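Local coordinates for glycosyl transferases group 1 family protein (Francisella tularensis subsp. tularensis, PDB 5I45) that probably transfers sugar residues as a group 1 glycosyltransferase, of which this chain is the C-terminal domain, at residues Ile114-Ser119 / Asp169-Leu174. Numbering follows the deposited sequence.
Sequences IVVCAS and DKLDML
I114 of the central strand 114-117 packs against L171 and L174 of helix 164-176, joining helix to sheet in the Rossmann-like C-terminal domain of a probable GT-B-fold glycosyltransferase. The strand lies inside a six-stranded parallel sheet, between strands 30-35 and 137-140, and segment 169-174 lies over one face of it, running nearly antiparallel to the strand. The angle between the two segments is 167° and their axes approach to 10.6 Å, a spacing bridged here by aliphatic side chains.

I114 contributes the most buried surface and reaches the two leucines mainly through different branches. Its CG1 stands opposite the carbonyl carbon (chi1 -58°), and with chi2 extended the chain carries CD1 out toward the helix, where it meets CB of L174 at 3.9 Å. The other branch, CG2, touches CD2 of L171 at 3.8 Å, and the same CD2 also lies 4.2 Å from I114 CD1. L171 and L174 are about one helical turn apart, so the isoleucine meets two side chains on the same side of the helix.

The CB of L171 does not aim straight at the strand; its isopropyl end, through CD2, comes in to make the contact, and the side chain also reaches I32 and I139 on the flanking strands. L174 extends the apolar layer to Y157 of the edge strand 157-158. All four touching residues are buried. V116, two residues along on the same face of the strand, adds a looser touch, with its CG2 4.3 Å from CD2 of L171.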
loop_
_atom_site.group_PDB
_atom_site.type_symbol
_atom_site.label_atom_id
_atom_site.label_comp_id
_atom_site.label_asym_id
_atom_site.label_seq_id
_atom_site.Cartn_x
_atom_site.Cartn_y
_atom_site.Cartn_z
ATOM N N ILE A 114 1.215 5.740 -1.777
ATOM C CA ILE A 114 1.969 4.887 -0.839
ATOM C C ILE A 114 1.367 3.515 -0.870
ATOM O O ILE A 114 0.131 3.394 -0.895
ATOM C CB ILE A 114 1.900 5.463 0.588
ATOM C CG1 ILE A 114 2.439 6.897 0.645
ATOM C CG2 ILE A 114 2.579 4.526 1.581
ATOM C CD1 ILE A 114 2.200 7.628 1.955
ATOM N N VAL A 115 2.199 2.490 -0.823
ATOM C CA VAL A 115 1.762 1.101 -0.695
ATOM C C VAL A 115 2.445 0.493 0.510
ATOM O O VAL A 115 3.646 0.688 0.718
ATOM C CB VAL A 115 2.029 0.273 -1.971
ATOM C CG1 VAL A 115 1.718 -1.205 -1.743
ATOM C CG2 VAL A 115 1.172 0.794 -3.095
ATOM N N VAL A 116 1.648 -0.220 1.322
ATOM C CA VAL A 116 2.170 -0.947 2.467
ATOM C C VAL A 116 2.148 -2.432 2.201
ATOM O O VAL A 116 1.143 -2.950 1.780
ATOM C CB VAL A 116 1.382 -0.622 3.753
ATOM C CG1 VAL A 116 1.949 -1.371 4.932
ATOM C CG2 VAL A 116 1.420 0.881 4.023
ATOM N N CYS A 117 3.279 -3.099 2.459
ATOM C CA CYS A 117 3.403 -4.552 2.313
ATOM C C CYS A 117 3.724 -5.037 3.719
ATOM O O CYS A 117 4.860 -5.001 4.131
ATOM C CB CYS A 117 4.513 -4.858 1.258
ATOM S SG CYS A 117 4.301 -4.011 -0.354
ATOM N N ALA A 118 2.696 -5.466 4.451
ATOM C CA ALA A 118 2.780 -5.716 5.895
ATOM C C ALA A 118 2.863 -7.195 6.281
ATOM O O ALA A 118 2.715 -7.532 7.451
ATOM C CB ALA A 118 1.555 -5.092 6.559
ATOM N N SER A 119 3.107 -8.066 5.320
ATOM C CA SER A 119 3.062 -9.501 5.603
ATOM C C SER A 119 4.032 -9.915 6.692
ATOM O O SER A 119 5.151 -9.451 6.754
ATOM C CB SER A 119 3.378 -10.275 4.359
ATOM O OG SER A 119 3.260 -11.665 4.596
ATOM N N ASP A 169 4.181 5.605 11.790
ATOM C CA ASP A 169 5.269 6.593 11.799
ATOM C C ASP A 169 5.799 6.828 10.390
ATOM O O ASP A 169 6.093 7.948 10.017
ATOM C CB ASP A 169 6.409 6.149 12.725
ATOM C CG ASP A 169 6.029 6.175 14.179
ATOM O OD1 ASP A 169 5.079 6.886 14.562
ATOM O OD2 ASP A 169 6.719 5.475 14.940
ATOM N N LYS A 170 5.908 5.763 9.597
ATOM C CA LYS A 170 6.388 5.932 8.223
ATOM C C LYS A 170 5.361 6.619 7.333
ATOM O O LYS A 170 5.717 7.448 6.492
ATOM C CB LYS A 170 6.841 4.600 7.633
ATOM C CG LYS A 170 7.970 3.898 8.397
ATOM C CD LYS A 170 9.200 4.787 8.436
ATOM C CE LYS A 170 10.440 4.097 8.966
ATOM N NZ LYS A 170 10.735 4.411 10.365
ATOM N N LEU A 171 4.093 6.281 7.515
ATOM C CA LEU A 171 3.051 6.966 6.758
ATOM C C LEU A 171 3.076 8.458 7.075
ATOM O O LEU A 171 3.005 9.310 6.174
ATOM C CB LEU A 171 1.687 6.421 7.108
ATOM C CG LEU A 171 1.382 5.026 6.618
ATOM C CD1 LEU A 171 0.081 4.577 7.209
ATOM C CD2 LEU A 171 1.296 4.997 5.100
ATOM N N ASP A 172 3.076 8.775 8.371
ATOM C CA ASP A 172 3.102 10.179 8.870
ATOM C C ASP A 172 4.182 10.962 8.128
ATOM O O ASP A 172 3.927 12.003 7.515
ATOM C CB ASP A 172 3.374 10.144 10.395
ATOM C CG ASP A 172 3.300 11.525 11.091
ATOM O OD1 ASP A 172 2.730 12.484 10.522
ATOM O OD2 ASP A 172 3.774 11.603 12.255
HETATM N N MSE A 173 5.405 10.411 8.164
HETATM C CA MSE A 173 6.621 11.000 7.542
HETATM C C MSE A 173 6.527 11.195 6.047
HETATM O O MSE A 173 6.979 12.220 5.523
HETATM C CB MSE A 173 7.814 10.066 7.862
HETATM C CG MSE A 173 9.091 10.303 7.017
HETATM SE SE MSE A 173 10.386 8.791 6.957
HETATM C CE MSE A 173 10.382 8.172 8.831
ATOM N N LEU A 174 5.987 10.207 5.337
ATOM C CA LEU A 174 5.815 10.297 3.885
ATOM C C LEU A 174 4.714 11.258 3.485
ATOM O O LEU A 174 4.812 11.896 2.458
ATOM C CB LEU A 174 5.574 8.939 3.272
ATOM C CG LEU A 174 6.770 7.963 3.314
ATOM C CD1 LEU A 174 6.336 6.606 2.844
ATOM C CD2 LEU A 174 7.869 8.481 2.408
#